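Local coordinates for Alpha/beta hydrolase fold protein (Nakamurella multipartita, PDB 4Y7D) that probably acts as a hydrolase, as its alpha/beta hydrolase fold suggests, at residues Gly49-Met52 against Ala53-Leu56; Asp198-Arg201 against Phe202-Leu206. All blocks are in the same frame, centred on the assembly; numbering follows the deposited sequence. Where two conformers were deposited one is given.

Contact 1: residues Gly49-Met52 against Ala53-Leu56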
loop_
_atom_site.group_PDB
_atom_site.type_symbol
_atom_site.label_atom_id
_atom_site.label_comp_id
_atom_site.label_asym_id
_atom_site.label_seq_id
_atom_site.Cartn_x
_atom_site.Cartn_y
_atom_site.Cartn_z
ATOM N N GLY A 49 -6.161 -1.905 2.544
ATOM C CA GLY A 49 -5.261 -2.869 3.174
ATOM C C GLY A 49 -5.766 -4.299 3.106
ATOM O O GLY A 49 -4.996 -5.214 2.862
ATOM N N LEU A 50 -7.047 -4.516 3.341
ATOM C CA LEU A 50 -7.556 -5.867 3.267
ATOM C C LEU A 50 -7.478 -6.428 1.856
ATOM O O LEU A 50 -7.271 -7.643 1.672
ATOM C CB LEU A 50 -9.024 -5.907 3.753
ATOM C CG LEU A 50 -9.220 -5.853 5.259
ATOM C CD1 LEU A 50 -10.663 -5.535 5.655
ATOM C CD2 LEU A 50 -8.810 -7.188 5.893
ATOM N N ALA A 51 -7.690 -5.581 0.867
ATOM C CA ALA A 51 -7.583 -5.998 -0.524
ATOM C C ALA A 51 -6.134 -6.380 -0.846
ATOM O O ALA A 51 -5.870 -7.433 -1.446
ATOM C CB ALA A 51 -8.054 -4.881 -1.456
HETATM N N MSE A 52 -5.193 -5.568 -0.367
HETATM C CA MSE A 52 -3.757 -5.896 -0.466
HETATM C C MSE A 52 -3.421 -7.249 0.210
HETATM O O MSE A 52 -2.567 -7.991 -0.280
HETATM C CB MSE A 52 -2.903 -4.829 0.189
HETATM C CG MSE A 52 -2.913 -3.474 -0.529
HETATM SE SE MSE A 52 -2.078 -2.088 0.637
HETATM C CE MSE A 52 -0.345 -2.894 0.909
ATOM N N ALA A 53 -4.077 -7.529 1.343
ATOM C CA ALA A 53 -3.758 -8.668 2.205
ATOM C C ALA A 53 -4.382 -9.960 1.748
ATOM O O ALA A 53 -3.995 -11.030 2.270
ATOM C CB ALA A 53 -4.207 -8.413 3.625
ATOM N N ARG A 54 -5.367 -9.937 0.845
ATOM C CA ARG A 54 -6.044 -11.223 0.560
ATOM C C ARG A 54 -5.106 -12.341 0.144
ATOM O O ARG A 54 -5.303 -13.511 0.549
ATOM C CB ARG A 54 -7.140 -11.112 -0.510
ATOM C CG ARG A 54 -8.414 -10.439 -0.043
ATOM C CD ARG A 54 -9.505 -10.613 -1.120
ATOM N NE ARG A 54 -10.685 -9.940 -0.622
ATOM C CZ ARG A 54 -11.031 -8.673 -0.902
ATOM N NH1 ARG A 54 -10.356 -7.943 -1.784
ATOM N NH2 ARG A 54 -12.135 -8.178 -0.342
ATOM N N PHE A 55 -4.121 -12.043 -0.689
ATOM C CA PHE A 55 -3.228 -13.127 -1.142
ATOM C C PHE A 55 -2.451 -13.759 0.041
ATOM O O PHE A 55 -2.115 -14.936 0.015
ATOM C CB PHE A 55 -2.284 -12.651 -2.264
ATOM C CG PHE A 55 -1.071 -11.898 -1.777
ATOM C CD1 PHE A 55 -1.140 -10.534 -1.460
ATOM C CD2 PHE A 55 0.173 -12.533 -1.670
ATOM C CE1 PHE A 55 -0.020 -9.844 -1.035
ATOM C CE2 PHE A 55 1.287 -11.834 -1.265
ATOM C CZ PHE A 55 1.192 -10.473 -0.947
ATOM N N LEU A 56 -2.154 -12.968 1.073
ATOM C CA LEU A 56 -1.415 -13.438 2.229
ATOM C C LEU A 56 -2.253 -14.412 3.032
ATOM O O LEU A 56 -1.795 -15.516 3.415
ATOM C CB LEU A 56 -1.012 -12.246 3.110
ATOM C CG LEU A 56 0.065 -11.323 2.539
ATOM C CD1 LEU A 56 0.240 -10.105 3.446
ATOM C CD2 LEU A 56 1.419 -11.969 2.322
HETATM O O HOH W 1 -4.336 -9.727 -2.397
HETATM O O HOH W 2 -8.130 -8.190 -3.127
#
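Arg54 doubles back over Ala51 on helix 46-58, the crossover helix of the beta-alpha-beta unit that runs from strand 35-39 to strand 62-66 in this alpha/beta hydrolase fold. CG lies anti to the carbonyl carbon (chi1 -74°) and the chain then runs extended to NE; a quarter turn about the CD-NE bond (chi4 94°) then brings NH1 back to within 3.6 Å of Ala51 CA. The guanidinium meets that carbon obliquely, and Arg54 CG brushes Leu50 O on the way at 3.5 Å. NH1 gives a hydrogen bond to a water, which in turn donates one to Ala51 O, and forms a salt bridge with Glu205 of helix 197-209.

Backbone geometry is irregular here. Ala53 N bonds to Gly49 O at 2.9 Å, as in an ordinary helical turn, and more weakly to Leu50 O. Arg54 N bonds weakly to Ala51 O at 3.4 Å. One residue on, the helix kinks: a second water wedges into the opened turn, donating to Ala51 O and accepting from Phe55 N, and so bridges two groups that a regular helix would join directly. Ala51 O therefore takes two waters and one weak amide.

Met52 and Leu56, one before and one after the kink, are buried against the sheet: Met52, here selenomethionine, reaches Val38 and Leu104 with its bent chain, while Leu56 packs on Val36 and Val38. Leu56 CG sits 3.7 Å above one face of the Phe55 ring, toward its rim. Phe55 CG stands between the backbone N and the carbonyl carbon (chi1 81°), which swings the ring back toward the preceding turn. There Met52 O, already hydrogen-bonded to Trp282 NE1, lies at the ring edge near its plane, 3.1 Å from Phe55 CD1.

Contact 2: residues Asp198-Arg201 against Phe202-Leu206; sequences DKER and FTLEL
Thr203 bonds twice to Lys199 O, one turn back on helix 197-209: its N comes within 3.0 Å and its hydroxyl OG1 within 2.8 Å. The two donors reach the oxygen from opposite faces of the carbonyl plane. With OG1 anti to the carbonyl carbon (chi1 -54°), the hydroxyl leans back over the preceding turn and gives its hydrogen to the helix itself. A valine here would probably leave Lys199 O with the backbone N-H but without its second donor, and set a methyl group against that oxygen.

This is the close-packed side. Phe202 lies next to it, with Leu206 CD2 3.5 Å above one ring face toward the rim and Trp282 stacked on the ring. Leu204 is pressed against its own helix too: its CG sits 3.2 Å from Glu200 O, which accepts a straight bond from Leu204 N (167°). Glu200 and Leu204 run side by side, Glu200 CG touching Leu204 CD1 at 3.8 Å.

The outer side is looser. Asp198 and Arg201 are exposed, and the salt bridge from Arg201 NH1 to Asp198 OD1 spans 3.2 Å with only a weak, bent hydrogen bond; Arg201 was modelled in two conformers, so this pairing is doubtful. Arg201 and Glu205 point the same way, yet their charged atoms do not meet: Arg201 NE stays 5.0 Å from Glu205 OE2, and the glutamate pairs instead with Arg54. Lys199 NZ likewise turns to Asp196.

Helix 197-209 is thus wedged among its neighbours: Leu204 packs on Pro167, Leu170 and Val171 of helix 167-177, Thr203 on Ile193 of helix 183-194 and Val283 of helix 280-283, and Leu206 on Ala48 of helix 46-58.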
loop_
_atom_site.group_PDB
_atom_site.type_symbol
_atom_site.label_atom_id
_atom_site.label_comp_id
_atom_site.label_asym_id
_atom_site.label_seq_id
_atom_site.Cartn_x
_atom_site.Cartn_y
_atom_site.Cartn_z
ATOM N N ASP A 198 -10.364 -12.321 -8.905
ATOM C CA ASP A 198 -9.562 -11.736 -7.810
ATOM C C ASP A 198 -8.957 -10.428 -8.230
ATOM O O ASP A 198 -8.897 -9.467 -7.438
ATOM C CB ASP A 198 -8.463 -12.696 -7.329
ATOM C CG ASP A 198 -9.028 -13.956 -6.681
ATOM O OD1 ASP A 198 -10.118 -13.896 -6.108
ATOM O OD2 ASP A 198 -8.378 -15.013 -6.757
ATOM N N LYS A 199 -8.501 -10.375 -9.483
ATOM C CA LYS A 199 -7.938 -9.148 -10.019
ATOM C C LYS A 199 -9.000 -8.080 -10.156
ATOM O O LYS A 199 -8.735 -6.898 -9.849
ATOM C CB LYS A 199 -7.248 -9.382 -11.354
ATOM C CG LYS A 199 -5.938 -10.128 -11.226
ATOM C CD LYS A 199 -5.217 -10.289 -12.547
ATOM C CE LYS A 199 -3.822 -10.844 -12.303
ATOM N NZ LYS A 199 -3.916 -12.302 -12.495
ATOM N N GLU A 200 -10.197 -8.480 -10.598
ATOM C CA GLU A 200 -11.296 -7.513 -10.779
ATOM C C GLU A 200 -11.671 -6.920 -9.430
ATOM O O GLU A 200 -11.781 -5.697 -9.280
ATOM C CB GLU A 200 -12.522 -8.187 -11.417
ATOM C CG GLU A 200 -13.708 -7.232 -11.614
ATOM C CD GLU A 200 -14.887 -7.866 -12.289
ATOM O OE1 GLU A 200 -14.792 -9.010 -12.825
ATOM O OE2 GLU A 200 -15.941 -7.204 -12.313
ATOM N N ARG A 201 -11.879 -7.788 -8.450
ATOM C CA ARG A 201 -12.263 -7.342 -7.128
ATOM C C ARG A 201 -11.212 -6.413 -6.541
ATOM O O ARG A 201 -11.567 -5.351 -5.994
ATOM C CB ARG A 201 -12.506 -8.533 -6.197
ATOM C CG ARG A 201 -12.776 -8.107 -4.765
ATOM C CD ARG A 201 -13.145 -9.270 -3.853
ATOM N NE ARG A 201 -12.235 -10.408 -4.018
ATOM C CZ ARG A 201 -12.347 -11.551 -3.349
ATOM N NH1 ARG A 201 -11.489 -12.519 -3.584
ATOM N NH2 ARG A 201 -13.298 -11.714 -2.429
ATOM N N PHE A 202 -9.924 -6.787 -6.651
ATOM C CA PHE A 202 -8.858 -5.940 -6.126
ATOM C C PHE A 202 -8.908 -4.557 -6.752
ATOM O O PHE A 202 -8.833 -3.525 -6.036
ATOM C CB PHE A 202 -7.454 -6.538 -6.385
ATOM C CG PHE A 202 -6.338 -5.659 -5.936
ATOM C CD1 PHE A 202 -5.853 -5.727 -4.627
ATOM C CD2 PHE A 202 -5.751 -4.750 -6.801
ATOM C CE1 PHE A 202 -4.842 -4.903 -4.197
ATOM C CE2 PHE A 202 -4.739 -3.906 -6.366
ATOM C CZ PHE A 202 -4.273 -3.981 -5.057
ATOM N N THR A 203 -9.038 -4.516 -8.084
ATOM C CA THR A 203 -8.993 -3.251 -8.788
ATOM C C THR A 203 -10.148 -2.315 -8.393
ATOM O O THR A 203 -9.949 -1.111 -8.218
ATOM C CB THR A 203 -8.950 -3.462 -10.322
ATOM O OG1 THR A 203 -7.868 -4.336 -10.657
ATOM C CG2 THR A 203 -8.758 -2.125 -11.055
ATOM N N LEU A 204 -11.348 -2.877 -8.300
ATOM C CA LEU A 204 -12.524 -2.103 -7.927
ATOM C C LEU A 204 -12.407 -1.554 -6.509
ATOM O O LEU A 204 -12.696 -0.347 -6.257
ATOM C CB LEU A 204 -13.785 -2.967 -8.083
ATOM C CG LEU A 204 -14.103 -3.455 -9.489
ATOM C CD1 LEU A 204 -15.240 -4.466 -9.452
ATOM C CD2 LEU A 204 -14.449 -2.311 -10.422
ATOM N N GLU A 205 -11.920 -2.388 -5.596
ATOM C CA GLU A 205 -11.756 -1.933 -4.208
ATOM C C GLU A 205 -10.752 -0.794 -4.097
ATOM O O GLU A 205 -11.006 0.183 -3.395
ATOM C CB GLU A 205 -11.428 -3.104 -3.309
ATOM C CG GLU A 205 -12.669 -3.963 -3.145
ATOM C CD GLU A 205 -12.501 -5.200 -2.282
ATOM O OE1 GLU A 205 -11.403 -5.395 -1.761
ATOM O OE2 GLU A 205 -13.486 -5.986 -2.165
ATOM N N LEU A 206 -9.615 -0.921 -4.792
ATOM C CA LEU A 206 -8.583 0.105 -4.738
ATOM C C LEU A 206 -9.022 1.372 -5.457
ATOM O O LEU A 206 -8.696 2.498 -4.972
ATOM C CB LEU A 206 -7.242 -0.420 -5.276
ATOM C CG LEU A 206 -6.354 -1.041 -4.190
ATOM C CD1 LEU A 206 -5.962 0.070 -3.220
ATOM C CD2 LEU A 206 -6.997 -2.176 -3.431
#

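In the fold
From the N terminus, the chain lays down strands 16-20, 23-31 and 35-39 before helix 46-58, where contact 1 spans a turn. It then builds the sheet out to strand 124-130 and enters the helical insertion before strand 242-247, the place where alpha/beta hydrolases commonly carry a lid; contact 2 spans turns of a helix in that insertion. Each contact is local and closes no large loop, and the two follow in series without nesting or crossing. Their centres are about 11 Å apart, and they meet directly: Ala51 CB lies 3.5 Å from Leu206 CD2, so the insertion packs on the helix flanking the sheet.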